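Long-range contact in Uly1 (Catenovulum maritimum, PDB 7DRQ), which is an ulvan lyase of polysaccharide lyase family 24 and probably cleaves the marine algal polysaccharide ulvan on a calcium-binding beta-propeller scaffold: residues M189-L201 and V229-F243. Numbering follows the deposited sequence.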
loop_
_atom_site.group_PDB
_atom_site.type_symbol
_atom_site.label_atom_id
_atom_site.label_comp_id
_atom_site.label_asym_id
_atom_site.label_seq_id
_atom_site.Cartn_x
_atom_site.Cartn_y
_atom_site.Cartn_z
HETATM N N MSE A 189 6.023 8.932 -15.703
HETATM C CA MSE A 189 7.128 9.169 -14.778
HETATM C C MSE A 189 8.485 9.295 -15.475
HETATM O O MSE A 189 9.484 9.651 -14.844
HETATM C CB MSE A 189 7.187 8.021 -13.768
HETATM C CG MSE A 189 5.838 7.774 -13.103
HETATM SE SE MSE A 189 6.012 6.542 -11.597
HETATM C CE MSE A 189 6.865 7.743 -10.316
ATOM N N THR A 190 8.532 8.980 -16.770
ATOM C CA THR A 190 9.790 8.925 -17.503
ATOM C C THR A 190 9.983 10.095 -18.447
ATOM O O THR A 190 10.977 10.118 -19.190
ATOM C CB THR A 190 9.876 7.643 -18.339
ATOM O OG1 THR A 190 8.832 7.673 -19.316
ATOM C CG2 THR A 190 9.756 6.388 -17.466
ATOM N N GLY A 191 9.053 11.034 -18.479
ATOM C CA GLY A 191 9.094 12.075 -19.481
ATOM C C GLY A 191 8.579 11.660 -20.838
ATOM O O GLY A 191 8.534 12.502 -21.744
ATOM N N ILE A 192 8.170 10.402 -21.006
ATOM C CA ILE A 192 7.689 9.875 -22.281
ATOM C C ILE A 192 6.285 9.336 -22.080
ATOM O O ILE A 192 6.077 8.435 -21.258
ATOM C CB ILE A 192 8.605 8.765 -22.819
ATOM C CG1 ILE A 192 10.041 9.270 -22.964
ATOM C CG2 ILE A 192 8.056 8.218 -24.139
ATOM C CD1 ILE A 192 11.046 8.145 -23.194
ATOM N N GLU A 193 5.322 9.874 -22.831
ATOM C CA GLU A 193 3.966 9.338 -22.782
ATOM C C GLU A 193 3.980 7.915 -23.317
ATOM O O GLU A 193 4.572 7.644 -24.366
ATOM C CB GLU A 193 2.999 10.211 -23.588
ATOM C CG GLU A 193 1.539 9.717 -23.586
ATOM C CD GLU A 193 0.631 10.555 -24.472
ATOM O OE1 GLU A 193 1.143 11.485 -25.132
ATOM O OE2 GLU A 193 -0.587 10.286 -24.516
ATOM N N ASP A 194 3.360 6.995 -22.580
ATOM C CA ASP A 194 3.480 5.569 -22.911
ATOM C C ASP A 194 2.261 4.858 -22.313
ATOM O O ASP A 194 2.293 4.430 -21.159
ATOM C CB ASP A 194 4.790 5.004 -22.382
ATOM C CG ASP A 194 5.019 3.563 -22.784
ATOM O OD1 ASP A 194 4.067 2.901 -23.257
ATOM O OD2 ASP A 194 6.169 3.084 -22.632
ATOM N N HIS A 195 1.205 4.721 -23.123
ATOM C CA HIS A 195 -0.021 4.104 -22.620
ATOM C C HIS A 195 0.201 2.647 -22.235
ATOM O O HIS A 195 -0.323 2.186 -21.218
ATOM C CB HIS A 195 -1.143 4.213 -23.650
ATOM C CG HIS A 195 -2.470 3.744 -23.139
ATOM N ND1 HIS A 195 -2.932 2.458 -23.336
ATOM C CD2 HIS A 195 -3.431 4.386 -22.436
ATOM C CE1 HIS A 195 -4.120 2.329 -22.772
ATOM N NE2 HIS A 195 -4.447 3.487 -22.224
ATOM N N GLY A 196 0.984 1.907 -23.027
ATOM C CA GLY A 196 1.289 0.531 -22.657
ATOM C C GLY A 196 1.903 0.433 -21.272
ATOM O O GLY A 196 1.558 -0.456 -20.486
ATOM N N GLN A 197 2.798 1.369 -20.943
ATOM C CA GLN A 197 3.527 1.316 -19.676
ATOM C C GLN A 197 2.703 1.844 -18.507
ATOM O O GLN A 197 2.839 1.340 -17.384
ATOM C CB GLN A 197 4.837 2.115 -19.778
ATOM C CG GLN A 197 5.686 2.077 -18.508
ATOM C CD GLN A 197 6.997 2.851 -18.596
ATOM O OE1 GLN A 197 7.735 2.937 -17.607
ATOM N NE2 GLN A 197 7.294 3.421 -19.767
ATOM N N PHE A 198 1.849 2.841 -18.728
ATOM C CA PHE A 198 1.239 3.539 -17.603
ATOM C C PHE A 198 -0.261 3.321 -17.462
ATOM O O PHE A 198 -0.874 3.922 -16.574
ATOM C CB PHE A 198 1.562 5.031 -17.702
ATOM C CG PHE A 198 3.006 5.318 -17.483
ATOM C CD1 PHE A 198 3.555 5.195 -16.215
ATOM C CD2 PHE A 198 3.836 5.646 -18.547
ATOM C CE1 PHE A 198 4.897 5.423 -16.008
ATOM C CE2 PHE A 198 5.175 5.876 -18.348
ATOM C CZ PHE A 198 5.714 5.766 -17.090
ATOM N N SER A 199 -0.864 2.471 -18.281
ATOM C CA SER A 199 -2.274 2.157 -18.138
ATOM C C SER A 199 -2.461 0.897 -17.295
ATOM O O SER A 199 -1.538 0.094 -17.113
ATOM C CB SER A 199 -2.933 1.969 -19.504
ATOM O OG SER A 199 -2.331 0.887 -20.171
ATOM N N ARG A 200 -3.680 0.746 -16.771
ATOM C CA ARG A 200 -4.085 -0.411 -15.974
ATOM C C ARG A 200 -3.231 -0.580 -14.716
ATOM O O ARG A 200 -2.940 -1.702 -14.297
ATOM C CB ARG A 200 -4.072 -1.696 -16.810
ATOM C CG ARG A 200 -5.067 -1.673 -17.957
ATOM C CD ARG A 200 -5.187 -3.058 -18.596
ATOM N NE ARG A 200 -6.458 -3.233 -19.296
ATOM C CZ ARG A 200 -6.626 -3.005 -20.595
ATOM N NH1 ARG A 200 -5.604 -2.587 -21.322
ATOM N NH2 ARG A 200 -7.813 -3.186 -21.166
ATOM N N LEU A 201 -2.854 0.533 -14.086
ATOM C CA LEU A 201 -2.019 0.492 -12.889
ATOM C C LEU A 201 -2.839 0.783 -11.631
ATOM O O LEU A 201 -3.728 1.643 -11.637
ATOM C CB LEU A 201 -0.860 1.486 -13.005
ATOM C CG LEU A 201 0.171 1.245 -14.114
ATOM C CD1 LEU A 201 1.215 2.348 -14.117
ATOM C CD2 LEU A 201 0.839 -0.111 -13.938
ATOM N N VAL A 229 4.975 -4.305 -11.403
ATOM C CA VAL A 229 6.008 -3.574 -12.128
ATOM C C VAL A 229 6.665 -2.616 -11.148
ATOM O O VAL A 229 6.022 -2.138 -10.209
ATOM C CB VAL A 229 5.454 -2.810 -13.350
ATOM C CG1 VAL A 229 4.897 -3.792 -14.406
ATOM C CG2 VAL A 229 4.390 -1.800 -12.936
ATOM N N PHE A 230 7.955 -2.359 -11.351
ATOM C CA PHE A 230 8.671 -1.463 -10.450
ATOM C C PHE A 230 9.719 -0.678 -11.224
ATOM O O PHE A 230 10.218 -1.124 -12.261
ATOM C CB PHE A 230 9.318 -2.218 -9.270
ATOM C CG PHE A 230 10.401 -3.199 -9.671
ATOM C CD1 PHE A 230 10.079 -4.424 -10.249
ATOM C CD2 PHE A 230 11.734 -2.906 -9.433
ATOM C CE1 PHE A 230 11.074 -5.328 -10.599
ATOM C CE2 PHE A 230 12.742 -3.798 -9.775
ATOM C CZ PHE A 230 12.411 -5.013 -10.368
ATOM N N ASN A 231 10.051 0.508 -10.709
ATOM C CA ASN A 231 11.038 1.355 -11.356
ATOM C C ASN A 231 11.861 2.050 -10.280
ATOM O O ASN A 231 11.655 1.846 -9.079
ATOM C CB ASN A 231 10.376 2.361 -12.312
ATOM C CG ASN A 231 9.374 3.267 -11.609
ATOM O OD1 ASN A 231 9.249 3.253 -10.387
ATOM N ND2 ASN A 231 8.651 4.063 -12.393
ATOM N N LYS A 232 12.805 2.870 -10.723
ATOM C CA LYS A 232 13.737 3.551 -9.840
ATOM C C LYS A 232 13.782 5.022 -10.213
ATOM O O LYS A 232 13.704 5.379 -11.395
ATOM C CB LYS A 232 15.143 2.927 -9.914
ATOM C CG LYS A 232 16.212 3.720 -9.158
ATOM C CD LYS A 232 17.545 2.983 -9.071
ATOM C CE LYS A 232 18.271 2.965 -10.396
ATOM N NZ LYS A 232 19.587 2.259 -10.280
ATOM N N TYR A 233 13.889 5.871 -9.200
ATOM C CA TYR A 233 14.031 7.298 -9.426
ATOM C C TYR A 233 15.479 7.615 -9.780
ATOM O O TYR A 233 16.409 7.211 -9.074
ATOM C CB TYR A 233 13.596 8.075 -8.185
ATOM C CG TYR A 233 13.740 9.555 -8.373
ATOM C CD1 TYR A 233 13.118 10.198 -9.443
ATOM C CD2 TYR A 233 14.545 10.304 -7.523
ATOM C CE1 TYR A 233 13.263 11.544 -9.637
ATOM C CE2 TYR A 233 14.703 11.659 -7.712
ATOM C CZ TYR A 233 14.061 12.275 -8.774
ATOM O OH TYR A 233 14.217 13.624 -8.969
ATOM N N LEU A 234 15.673 8.321 -10.886
ATOM C CA LEU A 234 17.012 8.698 -11.339
ATOM C C LEU A 234 17.214 10.160 -10.955
ATOM O O LEU A 234 16.890 11.070 -11.721
ATOM C CB LEU A 234 17.150 8.468 -12.838
ATOM C CG LEU A 234 16.741 7.068 -13.313
ATOM C CD1 LEU A 234 16.824 6.970 -14.838
ATOM C CD2 LEU A 234 17.605 5.994 -12.645
ATOM N N ALA A 235 17.748 10.386 -9.749
ATOM C CA ALA A 235 17.874 11.752 -9.238
ATOM C C ALA A 235 18.741 12.613 -10.147
ATOM O O ALA A 235 18.485 13.815 -10.307
ATOM C CB ALA A 235 18.449 11.736 -7.821
ATOM N N GLU A 236 19.770 12.022 -10.751
ATOM C CA GLU A 236 20.645 12.802 -11.612
ATOM C C GLU A 236 19.953 13.249 -12.895
ATOM O O GLU A 236 20.436 14.177 -13.552
ATOM C CB GLU A 236 21.903 11.994 -11.932
ATOM C CG GLU A 236 21.764 11.064 -13.118
ATOM C CD GLU A 236 21.084 9.744 -12.778
ATOM O OE1 GLU A 236 20.596 9.567 -11.630
ATOM O OE2 GLU A 236 21.049 8.875 -13.681
ATOM N N GLN A 237 18.826 12.632 -13.258
ATOM C CA GLN A 237 18.102 12.991 -14.468
ATOM C C GLN A 237 16.729 13.598 -14.200
ATOM O O GLN A 237 16.051 13.988 -15.152
ATOM C CB GLN A 237 17.953 11.757 -15.363
ATOM C CG GLN A 237 19.276 11.075 -15.639
ATOM C CD GLN A 237 19.131 9.876 -16.548
ATOM O OE1 GLN A 237 18.481 9.956 -17.588
ATOM N NE2 GLN A 237 19.737 8.758 -16.163
ATOM N N GLY A 238 16.295 13.669 -12.941
ATOM C CA GLY A 238 14.995 14.248 -12.630
ATOM C C GLY A 238 13.826 13.463 -13.184
ATOM O O GLY A 238 12.799 14.052 -13.543
ATOM N N LYS A 239 13.956 12.148 -13.271
ATOM C CA LYS A 239 12.897 11.314 -13.827
ATOM C C LYS A 239 13.109 9.889 -13.340
ATOM O O LYS A 239 14.053 9.596 -12.599
ATOM C CB LYS A 239 12.877 11.392 -15.357
ATOM C CG LYS A 239 14.125 10.847 -16.019
ATOM C CD LYS A 239 14.106 11.145 -17.509
ATOM C CE LYS A 239 15.153 10.326 -18.248
ATOM N NZ LYS A 239 15.171 10.698 -19.693
ATOM N N TRP A 240 12.225 8.998 -13.776
ATOM C CA TRP A 240 12.232 7.607 -13.360
ATOM C C TRP A 240 12.608 6.703 -14.523
ATOM O O TRP A 240 12.422 7.044 -15.692
ATOM C CB TRP A 240 10.864 7.196 -12.826
ATOM C CG TRP A 240 10.469 7.955 -11.602
ATOM C CD1 TRP A 240 10.106 9.278 -11.531
ATOM C CD2 TRP A 240 10.396 7.446 -10.270
ATOM N NE1 TRP A 240 9.811 9.613 -10.231
ATOM C CE2 TRP A 240 9.982 8.509 -9.439
ATOM C CE3 TRP A 240 10.644 6.194 -9.696
ATOM C CZ2 TRP A 240 9.805 8.359 -8.057
ATOM C CZ3 TRP A 240 10.459 6.040 -8.320
ATOM C CH2 TRP A 240 10.054 7.120 -7.520
ATOM N N SER A 241 13.149 5.542 -14.176
ATOM C CA SER A 241 13.410 4.511 -15.163
ATOM C C SER A 241 12.096 3.910 -15.675
ATOM O O SER A 241 11.012 4.112 -15.108
ATOM C CB SER A 241 14.299 3.425 -14.560
ATOM O OG SER A 241 13.630 2.774 -13.491
ATOM N N HIS A 242 12.209 3.163 -16.772
ATOM C CA HIS A 242 11.078 2.422 -17.318
ATOM C C HIS A 242 10.652 1.332 -16.347
ATOM O O HIS A 242 11.495 0.658 -15.752
ATOM C CB HIS A 242 11.478 1.801 -18.662
ATOM C CG HIS A 242 10.333 1.247 -19.458
ATOM N ND1 HIS A 242 9.569 0.183 -19.031
ATOM C CD2 HIS A 242 9.863 1.582 -20.685
ATOM C CE1 HIS A 242 8.652 -0.092 -19.945
ATOM N NE2 HIS A 242 8.820 0.731 -20.967
ATOM N N PHE A 243 9.338 1.167 -16.179
ATOM C CA PHE A 243 8.817 0.092 -15.338
ATOM C C PHE A 243 9.384 -1.251 -15.784
ATOM O O PHE A 243 9.490 -1.533 -16.980
ATOM C CB PHE A 243 7.288 0.045 -15.410
ATOM C CG PHE A 243 6.587 0.830 -14.330
ATOM C CD1 PHE A 243 6.927 0.672 -12.990
ATOM C CD2 PHE A 243 5.574 1.713 -14.664
ATOM C CE1 PHE A 243 6.259 1.386 -12.005
ATOM C CE2 PHE A 243 4.907 2.440 -13.691
ATOM C CZ PHE A 243 5.250 2.278 -12.355
HETATM O O HOH W 1 13.213 8.447 -20.161
HETATM O O HOH W 2 12.589 11.616 -20.915
HETATM O O HOH W 3 7.209 0.760 -23.157
HETATM O O HOH W 4 8.238 4.440 -15.197
#
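Gln197 OE1 is gripped by two donors: the backbone Phe243 N, 2.8 Å from Gln197 OE1, and a water that also donates to Ser241 O. The N-H of Phe243 points almost straight at the oxygen (172°) but comes from above the carbonyl plane. Gln197 CG lies anti to the backbone N (chi1 -178°) and the chain beyond it is extended, which carries the amide across to the other segment. There it stacks on the His242 ring, planes 17° apart, with Gln197 NE2 over one face. The same Gln197 NE2 donates to Asp194 OD2, 3.1 Å away, while Asp194 OD1 caps the short helix 195-198 by accepting from Gln197 N. A second water joins Asp194 OD2 to His242 NE2, and His242 ND1 donates to Phe243 O. Replacing Gln197 by alanine removes the amide, and would probably leave Phe243 N without its acceptor, Asp194 OD2 without this donor and the His242 ring without the group stacked on it.

Further along, Trp240 N donates to Met189 O at 3.0 Å. Met189, a selenomethionine, bends at its last torsion and sets its CE over one face of the indole, 3.4 Å from the centroid of the Trp240 five-membered ring. Tyr233 CB takes the opposite face. Thr190 O and Lys239 NZ are bridged by two waters.

The Phe243 ring packs obliquely against Phe198, with Leu201 CD1 3.7 Å from Phe243 CE2. The loop and helix thus close against the outer strand 239-245 of a four-stranded antiparallel sheet, consistent with a propeller blade. Strand 201-208, which follows the helix, forms the other edge of this sheet. Strand 214-220 adds Leu216 beside Met189, and Tyr150 holds Trp240 NE1.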